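PDB 3SQZ: putative hydroxymethylglutaryl-CoA synthase from Streptococcus mutans, which probably carries out the hydroxymethylglutaryl-CoA synthase reaction, an acyl transfer on a thiolase fold, and binds coenzyme A. Local coordinates for residues A[147-152]-A[338-343]; A[154-159]-A[205-210]; A[248-253]-A[349-354]. All coordinates share one frame; numbering follows the deposited sequence. Where two conformers were deposited one is given.

From the N terminus, helix 147-161 comes first and opens two contacts: residues 147-152 begin contact 1 and residues 154-159, about two turns on, begin contact 2. Contact 2 closes first, when strand 203-213 reaches the helix, so its short loop lies wholly within the long one of contact 1. Helix 232-254 then opens contact 3. Residues 338-343 close contact 1, and residues 349-354 on the following strand close contact 3, so these two loops cross, whereas contacts 2 and 3 follow in series. Strands 203-213, 346-354 and 335-342 are neighbours in one sheet, which contacts 1 and 2 join to helix 147-161 and contact 3 to helix 232-254.

Contact 1: residues A[147-152]-A[338-343]; sequences SATAAL and LFSYGS. With COA (coenzyme A), chain D.
Next to the hydroxyl pair Thr149-Ser340, the flat groups of the strand project away from the helix: the Tyr341 ring approaches the coenzyme A thiol obliquely, its CE2 3.9 Å from S1P, while Phe339 meets Tyr239 edge-to-face. Tyr239 also meets the Tyr341 ring, with the planes at about 60°, so helix 232-254 packs on this side of the strand. This is a slice through the thiolase fold, in which the helix following the nucleophilic cysteine lies in the central helical layer; Cys145, modified here to 3-sulfinoalanine, is the predicted acyl-thioester residue.

Alternation along strand 335-342 puts Ser340 on the other side, pointing at the helix. One hydrogen bond carries the contact: Thr149 OG1 and Ser340 OG are 2.8 Å apart, and either may donate. Ser340 extends its hydroxyl to the helix because OG stands opposite the backbone N (chi1 -179°). Both hydroxyls are buried, and each gives the other a polar partner; the pair lies beside Leu316 and Phe317 of helix 315-326, with Glu348 of the next strand also touching Thr149. Serine and threonine are small enough for helix and strand to come within 6.9 Å, measured between the CA atoms of Thr149 and Ser340. Ala148 and Ala151 likewise let the helix lie close against strand 105-111.

The site is near: the side chain of Ser340 is about 6 Å from that of His267, a predicted proton donor/acceptor, and the backbone N of Ser343 is hydrogen-bonded to the sulfinate at position 145. Threonine contributes a second branch as well, since with chi1 at -64° its methyl turns from the hydroxyl pair toward the next strand, where Thr149 CG2 packs against the Phe350 ring at CE2.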
# COMPACT_ATOMS: atom_id res chain seq x y z
N SER A 147 8.71 0.91 3.22
CA SER A 147 8.83 1.99 4.20
C SER A 147 7.63 2.26 5.09
O SER A 147 7.81 2.83 6.16
CB SER A 147 9.26 3.29 3.50
OG SER A 147 8.27 3.65 2.56
N ALA A 148 6.41 1.88 4.69
CA ALA A 148 5.29 2.11 5.59
C ALA A 148 5.39 1.29 6.87
O ALA A 148 4.82 1.67 7.89
CB ALA A 148 3.96 1.88 4.90
N THR A 149 6.12 0.18 6.80
CA THR A 149 6.37 -0.63 7.99
C THR A 149 7.20 0.13 9.03
O THR A 149 6.91 0.09 10.22
CB THR A 149 7.04 -1.94 7.59
OG1 THR A 149 6.11 -2.66 6.77
CG2 THR A 149 7.41 -2.78 8.80
N ALA A 150 8.24 0.82 8.56
CA ALA A 150 9.04 1.66 9.45
C ALA A 150 8.21 2.84 9.97
O ALA A 150 8.32 3.21 11.14
CB ALA A 150 10.30 2.16 8.74
N ALA A 151 7.37 3.41 9.11
CA ALA A 151 6.51 4.51 9.53
C ALA A 151 5.58 4.07 10.65
O ALA A 151 5.41 4.79 11.64
CB ALA A 151 5.70 5.02 8.34
N LEU A 152 4.98 2.90 10.50
CA LEU A 152 4.08 2.38 11.50
C LEU A 152 4.81 2.13 12.81
O LEU A 152 4.27 2.38 13.89
CB LEU A 152 3.45 1.09 10.99
CG LEU A 152 2.22 0.57 11.71
CD1 LEU A 152 1.11 1.61 11.61
CD2 LEU A 152 1.77 -0.73 11.07
N LEU A 338 2.62 -10.30 9.70
CA LEU A 338 2.77 -9.53 8.48
C LEU A 338 4.22 -9.56 8.00
O LEU A 338 5.15 -9.35 8.80
CB LEU A 338 2.31 -8.08 8.71
CG LEU A 338 0.84 -7.91 9.09
CD1 LEU A 338 0.66 -7.82 10.61
CD2 LEU A 338 0.25 -6.70 8.41
N PHE A 339 4.40 -9.81 6.71
CA PHE A 339 5.71 -9.82 6.07
C PHE A 339 5.83 -8.68 5.09
O PHE A 339 5.17 -8.67 4.04
CB PHE A 339 5.96 -11.11 5.28
CG PHE A 339 7.18 -11.02 4.38
CD1 PHE A 339 8.46 -10.96 4.92
CD2 PHE A 339 7.05 -10.98 3.00
CE1 PHE A 339 9.59 -10.87 4.11
CE2 PHE A 339 8.18 -10.89 2.19
CZ PHE A 339 9.44 -10.84 2.74
N SER A 340 6.66 -7.71 5.44
CA SER A 340 6.90 -6.56 4.60
C SER A 340 8.20 -6.75 3.83
O SER A 340 9.18 -7.25 4.37
CB SER A 340 6.97 -5.30 5.46
OG SER A 340 7.20 -4.13 4.69
N TYR A 341 8.18 -6.36 2.56
CA TYR A 341 9.37 -6.38 1.72
C TYR A 341 9.48 -5.08 0.96
O TYR A 341 8.48 -4.46 0.58
CB TYR A 341 9.30 -7.54 0.71
CG TYR A 341 10.51 -7.68 -0.22
CD1 TYR A 341 11.66 -8.33 0.20
CD2 TYR A 341 10.49 -7.17 -1.52
CE1 TYR A 341 12.76 -8.47 -0.63
CE2 TYR A 341 11.59 -7.31 -2.37
CZ TYR A 341 12.72 -7.95 -1.92
OH TYR A 341 13.83 -8.10 -2.73
N GLY A 342 10.72 -4.66 0.74
CA GLY A 342 11.02 -3.60 -0.20
C GLY A 342 12.26 -4.01 -0.97
O GLY A 342 13.22 -4.50 -0.39
N SER A 343 12.24 -3.79 -2.27
CA SER A 343 13.39 -4.09 -3.10
C SER A 343 14.62 -3.30 -2.69
O SER A 343 14.52 -2.21 -2.11
CB SER A 343 13.05 -3.82 -4.56
OG SER A 343 12.15 -4.79 -5.06
N1A COA D . -1.31 -19.57 -18.31
C2A COA D . -1.04 -19.52 -16.99
N3A COA D . 0.13 -18.93 -16.55
C4A COA D . 0.99 -18.39 -17.45
C5A COA D . 0.72 -18.44 -18.82
C6A COA D . -0.42 -19.02 -19.24
N6A COA D . -0.72 -19.07 -20.64
N7A COA D . 1.74 -17.83 -19.49
C8A COA D . 2.64 -17.42 -18.60
N9A COA D . 2.16 -17.80 -17.32
C1B COA D . 2.75 -17.42 -16.04
C2B COA D . 3.89 -18.20 -15.31
O2B COA D . 4.30 -19.48 -15.48
C3B COA D . 4.03 -17.37 -14.05
O3B COA D . 3.79 -17.81 -12.77
P3B COA D . 4.78 -18.73 -12.01
O7A COA D . 6.00 -17.87 -11.52
O8A COA D . 3.95 -19.26 -10.80
O9A COA D . 5.23 -19.86 -12.91
C4B COA D . 3.73 -16.01 -14.54
O4B COA D . 2.50 -16.22 -15.26
C5B COA D . 4.74 -14.96 -14.87
O5B COA D . 5.38 -15.45 -16.02
P1A COA D . 6.56 -14.63 -16.67
O1A COA D . 7.71 -14.39 -15.61
O2A COA D . 7.09 -15.37 -17.88
O3A COA D . 5.93 -13.23 -17.10
P2A COA D . 6.77 -11.92 -17.40
O4A COA D . 8.15 -12.27 -18.07
O5A COA D . 5.97 -11.02 -18.32
O6A COA D . 7.05 -11.15 -16.03
CBP COA D . 6.63 -10.37 -13.76
CCP COA D . 6.19 -11.24 -14.92
CDP COA D . 7.97 -10.84 -13.29
CEP COA D . 5.64 -10.47 -12.63
CAP COA D . 6.71 -8.96 -14.26
OAP COA D . 5.47 -8.41 -14.46
C9P COA D . 7.56 -8.07 -13.38
O9P COA D . 8.79 -8.12 -13.38
N8P COA D . 6.83 -7.09 -12.56
C7P COA D . 7.50 -6.30 -11.55
C6P COA D . 7.92 -7.09 -10.33
C5P COA D . 8.50 -6.21 -9.21
O5P COA D . 8.24 -5.03 -9.14
N4P COA D . 9.28 -6.84 -8.18
C3P COA D . 9.76 -6.04 -7.04
C2P COA D . 9.14 -6.34 -5.71
S1P COA D . 9.01 -8.04 -5.27

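Contact 2: residues A[154-159]-A[205-210]; sequences YAKLHV and LHDETL
Lys156 and Asp207 form a salt bridge between the helix and residues 205-210, Lys156 NZ standing 2.7 Å from Asp207 OD1. The ammonium reaches that oxygen on its syn side, though 24° out of the carboxylate plane, and is also 3.3 Å from Asp207 OD2, so the pull is shared unevenly between the two oxygens. The side chains cross at about a right angle. Glu160, one helical turn beyond Lys156, forms a second salt bridge with the same NZ; two carboxylates around one ammonium would be expected to stabilise its positive charge. A lysine suits the position because its long chain starts from the buried part of the helix and delivers its charge to an exposed aspartate.

The apolar part of the contact comes from the same lysine. Its chain leaves the helix extended and then bends at chi2 (-80°), which sets CG beside Leu205 CB and sends the rest of the chain on to Asp207: the Lys156 and Leu205 side chains run past one another in opposite directions, Lys156 CG 4.1 Å from Leu205 CB. Farther out, Lys156 CE comes 3.8 Å from the carbonyl oxygen Leu205 O. Leu157 adds only a peripheral touch near the carboxylate of Asp207.

Leu205 also continues inward, its CD1 packing on Leu152, one turn before Lys156 on the helix. Within the thiolase fold this is a structural contact away from the annotated sites, joining helix 147-161 to strand 203-213. The helix rests on strand 166-175 through Ala155 and Val159, while strand 203-213 runs between strands 37-45 and 346-354, Leu205 pairing its backbone with Ile37 and His206 with Thr351.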
# COMPACT_ATOMS: atom_id res chain seq x y z
N TYR A 154 7.63 3.62 13.98
CA TYR A 154 7.90 4.91 14.62
C TYR A 154 6.61 5.47 15.22
O TYR A 154 6.60 5.94 16.36
CB TYR A 154 8.53 5.86 13.60
CG TYR A 154 8.93 7.24 14.11
CD1 TYR A 154 9.06 7.53 15.47
CD2 TYR A 154 9.21 8.25 13.20
CE1 TYR A 154 9.45 8.81 15.90
CE2 TYR A 154 9.60 9.52 13.62
CZ TYR A 154 9.71 9.79 14.95
OH TYR A 154 10.10 11.06 15.34
N ALA A 155 5.51 5.40 14.47
CA ALA A 155 4.23 5.88 14.97
C ALA A 155 3.87 5.23 16.31
O ALA A 155 3.45 5.90 17.25
CB ALA A 155 3.13 5.61 13.95
N LYS A 156 4.03 3.91 16.36
CA LYS A 156 3.68 3.14 17.55
C LYS A 156 4.52 3.59 18.75
O LYS A 156 3.99 3.80 19.84
CB LYS A 156 3.88 1.65 17.26
CG LYS A 156 3.31 0.70 18.29
CD LYS A 156 4.22 0.55 19.48
CE LYS A 156 3.67 -0.52 20.41
NZ LYS A 156 4.56 -0.76 21.57
N LEU A 157 5.82 3.74 18.55
CA LEU A 157 6.69 4.15 19.64
C LEU A 157 6.42 5.58 20.10
O LEU A 157 6.50 5.88 21.29
CB LEU A 157 8.16 4.01 19.24
CG LEU A 157 8.59 2.58 18.93
CD1 LEU A 157 10.05 2.55 18.53
CD2 LEU A 157 8.30 1.65 20.11
N HIS A 158 6.14 6.46 19.15
CA HIS A 158 5.82 7.84 19.46
C HIS A 158 4.58 7.93 20.35
O HIS A 158 4.56 8.65 21.35
CB HIS A 158 5.64 8.63 18.17
CG HIS A 158 5.11 10.02 18.37
ND1 HIS A 158 5.91 11.10 18.66
CD2 HIS A 158 3.84 10.49 18.32
CE1 HIS A 158 5.15 12.18 18.78
NE2 HIS A 158 3.90 11.83 18.57
N VAL A 159 3.53 7.19 19.99
CA VAL A 159 2.32 7.23 20.78
C VAL A 159 2.54 6.61 22.16
O VAL A 159 2.02 7.08 23.15
CB VAL A 159 1.14 6.56 20.06
CG1 VAL A 159 -0.06 6.45 20.99
CG2 VAL A 159 0.79 7.35 18.80
N LEU A 205 -0.62 -3.34 17.94
CA LEU A 205 0.69 -3.67 17.40
C LEU A 205 1.62 -4.13 18.51
O LEU A 205 1.62 -3.57 19.61
CB LEU A 205 1.30 -2.46 16.70
CG LEU A 205 0.57 -2.00 15.44
CD1 LEU A 205 1.14 -0.67 14.95
CD2 LEU A 205 0.66 -3.06 14.36
N HIS A 206 2.40 -5.17 18.24
CA HIS A 206 3.30 -5.70 19.25
C HIS A 206 4.75 -5.31 19.01
O HIS A 206 5.10 -4.85 17.94
CB HIS A 206 3.13 -7.21 19.34
CG HIS A 206 1.74 -7.60 19.75
ND1 HIS A 206 0.89 -8.30 18.93
CD2 HIS A 206 1.05 -7.33 20.88
CE1 HIS A 206 -0.27 -8.47 19.55
NE2 HIS A 206 -0.19 -7.89 20.74
N ASP A 207 5.58 -5.50 20.03
CA ASP A 207 6.96 -5.02 19.97
C ASP A 207 7.96 -6.02 19.42
O ASP A 207 9.13 -5.68 19.23
CB ASP A 207 7.42 -4.55 21.35
CG ASP A 207 6.77 -3.25 21.75
OD1 ASP A 207 6.68 -2.33 20.91
OD2 ASP A 207 6.33 -3.16 22.92
N GLU A 208 7.52 -7.24 19.17
CA GLU A 208 8.40 -8.26 18.63
C GLU A 208 8.48 -8.11 17.12
O GLU A 208 7.57 -8.51 16.39
CB GLU A 208 7.88 -9.65 19.01
CG GLU A 208 7.94 -9.97 20.51
CD GLU A 208 6.80 -9.37 21.32
OE1 GLU A 208 5.79 -8.92 20.74
OE2 GLU A 208 6.92 -9.35 22.57
N THR A 209 9.56 -7.50 16.65
CA THR A 209 9.75 -7.23 15.24
C THR A 209 11.14 -7.70 14.84
O THR A 209 12.04 -7.75 15.67
CB THR A 209 9.63 -5.72 14.93
OG1 THR A 209 10.64 -5.00 15.64
CG2 THR A 209 8.27 -5.20 15.34
N LEU A 210 11.32 -8.03 13.57
CA LEU A 210 12.64 -8.37 13.06
C LEU A 210 12.75 -7.93 11.61
O LEU A 210 11.91 -8.31 10.78
CB LEU A 210 12.88 -9.88 13.15
CG LEU A 210 14.28 -10.31 12.69
CD1 LEU A 210 15.35 -9.80 13.65
CD2 LEU A 210 14.34 -11.83 12.57

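Contact 3: residues A[248-253]-A[349-354]; sequences AEYQKR and IFTGTL
The ring of Tyr250 lies across Ile349, which sets its CG2 methyl under one face in a CH-pi contact. Ile349 CG2 is 3.9 Å from the centroid of the Tyr250 ring and 16° off its normal, displaced toward the rim so that the closest ring atom is Tyr250 CD1, at 3.7 Å. The torsions of both residues make this meeting possible: Tyr250 CG lies anti to its backbone N (chi1 -170°), carrying the ring out from the helix toward the strand, while Ile349 turns its CG2 branch, rather than the longer CG1 arm, to the aromatic face. A beta-branched residue suits a strand, and here one branch serves the ring.

Two residues along, Thr351 meets the phenol end at an oblique angle. Its methyl is what touches, Thr351 CG2 being 3.3 Å from Tyr250 OH. The Tyr250 hydroxyl donates a hydrogen bond to Glu208 O, so the buried oxygen is satisfied at the break in the neighbouring strand 203-213. Tyrosine fits well here: its ring packs as a hydrocarbon, and its OH ties the helix to that break. Phe254, one turn farther along the helix, brings its ring against that of Tyr250.

On the outward part of the helix, Glu249 and Arg253 form an i to i+4 salt bridge, with Arg253 NE 2.8 Å from Glu249 OE2. The N-H...O angle is 173°, the oxygen using its anti lone pair and lying in the guanidinium plane.

An aromatic side chain of a helix packing on alternate residues of a strand, Ile349 and Thr351, fits the layered alpha/beta packing of the thiolase fold, here helix 232-254 against the sheet.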
# COMPACT_ATOMS: atom_id res chain seq x y z
N ALA A 248 12.48 -17.50 9.71
CA ALA A 248 13.20 -18.49 10.52
C ALA A 248 13.78 -17.82 11.76
O ALA A 248 13.65 -18.34 12.88
CB ALA A 248 14.30 -19.15 9.71
N GLU A 249 14.42 -16.68 11.58
CA GLU A 249 15.06 -15.99 12.69
C GLU A 249 14.02 -15.41 13.66
O GLU A 249 14.24 -15.39 14.87
CB GLU A 249 16.02 -14.92 12.18
CG GLU A 249 16.80 -14.18 13.26
CD GLU A 249 17.80 -15.05 14.02
OE1 GLU A 249 18.11 -16.17 13.55
OE2 GLU A 249 18.27 -14.60 15.08
N TYR A 250 12.89 -14.95 13.12
CA TYR A 250 11.80 -14.42 13.93
C TYR A 250 11.28 -15.49 14.91
O TYR A 250 11.13 -15.24 16.10
CB TYR A 250 10.66 -13.92 13.04
CG TYR A 250 9.61 -13.15 13.81
CD1 TYR A 250 9.67 -11.77 13.90
CD2 TYR A 250 8.56 -13.81 14.45
CE1 TYR A 250 8.72 -11.05 14.61
CE2 TYR A 250 7.61 -13.11 15.16
CZ TYR A 250 7.70 -11.73 15.25
OH TYR A 250 6.76 -11.02 15.96
N GLN A 251 11.01 -16.67 14.37
CA GLN A 251 10.54 -17.78 15.19
C GLN A 251 11.51 -18.08 16.33
O GLN A 251 11.08 -18.34 17.45
CB GLN A 251 10.34 -19.02 14.34
CG GLN A 251 9.15 -18.91 13.41
CD GLN A 251 9.10 -20.03 12.41
OE1 GLN A 251 9.72 -19.96 11.35
NE2 GLN A 251 8.36 -21.08 12.74
N LYS A 252 12.80 -18.06 16.02
CA LYS A 252 13.82 -18.35 17.03
C LYS A 252 13.87 -17.29 18.12
O LYS A 252 13.94 -17.62 19.30
CB LYS A 252 15.21 -18.46 16.38
CG LYS A 252 15.36 -19.62 15.42
CD LYS A 252 16.77 -19.66 14.85
CE LYS A 252 16.92 -20.76 13.81
NZ LYS A 252 16.57 -22.10 14.37
N ARG A 253 13.86 -16.02 17.73
CA ARG A 253 14.00 -14.95 18.71
C ARG A 253 12.77 -14.83 19.60
O ARG A 253 12.89 -14.47 20.77
CB ARG A 253 14.27 -13.62 18.02
CG ARG A 253 15.62 -13.59 17.34
CD ARG A 253 15.99 -12.18 16.92
NE ARG A 253 17.23 -12.19 16.16
CZ ARG A 253 17.93 -11.11 15.86
NH1 ARG A 253 17.51 -9.91 16.26
NH2 ARG A 253 19.04 -11.22 15.15
N ILE A 349 9.30 -8.60 9.60
CA ILE A 349 8.14 -9.30 10.12
C ILE A 349 7.68 -8.64 11.40
O ILE A 349 8.50 -8.32 12.28
CB ILE A 349 8.46 -10.77 10.35
CG1 ILE A 349 8.80 -11.39 9.01
CG2 ILE A 349 7.29 -11.48 11.05
CD1 ILE A 349 9.31 -12.78 9.09
N PHE A 350 6.38 -8.40 11.50
CA PHE A 350 5.78 -7.84 12.68
C PHE A 350 4.39 -8.43 12.84
O PHE A 350 3.90 -9.11 11.94
CB PHE A 350 5.76 -6.30 12.64
CG PHE A 350 4.93 -5.72 11.52
CD1 PHE A 350 3.66 -5.21 11.77
CD2 PHE A 350 5.44 -5.64 10.24
CE1 PHE A 350 2.92 -4.65 10.74
CE2 PHE A 350 4.69 -5.09 9.21
CZ PHE A 350 3.43 -4.59 9.47
N THR A 351 3.76 -8.18 13.98
CA THR A 351 2.50 -8.84 14.30
C THR A 351 1.55 -7.89 14.99
O THR A 351 1.94 -6.84 15.50
CB THR A 351 2.70 -10.03 15.23
OG1 THR A 351 3.13 -9.56 16.51
CG2 THR A 351 3.72 -11.02 14.67
N GLY A 352 0.28 -8.30 15.03
CA GLY A 352 -0.73 -7.55 15.74
C GLY A 352 -1.87 -8.44 16.18
O GLY A 352 -2.00 -9.58 15.71
N THR A 353 -2.70 -7.93 17.08
CA THR A 353 -3.84 -8.67 17.60
C THR A 353 -5.12 -7.89 17.34
O THR A 353 -5.19 -6.68 17.59
CB THR A 353 -3.70 -8.91 19.12
OG1 THR A 353 -2.58 -9.75 19.36
CG2 THR A 353 -4.95 -9.58 19.68
N LEU A 354 -6.13 -8.58 16.81
CA LEU A 354 -7.41 -7.94 16.52
C LEU A 354 -8.17 -7.55 17.78
O LEU A 354 -8.21 -8.30 18.76
CB LEU A 354 -8.27 -8.85 15.66
CG LEU A 354 -7.84 -8.94 14.20
CD1 LEU A 354 -8.59 -10.04 13.49
CD2 LEU A 354 -8.04 -7.60 13.49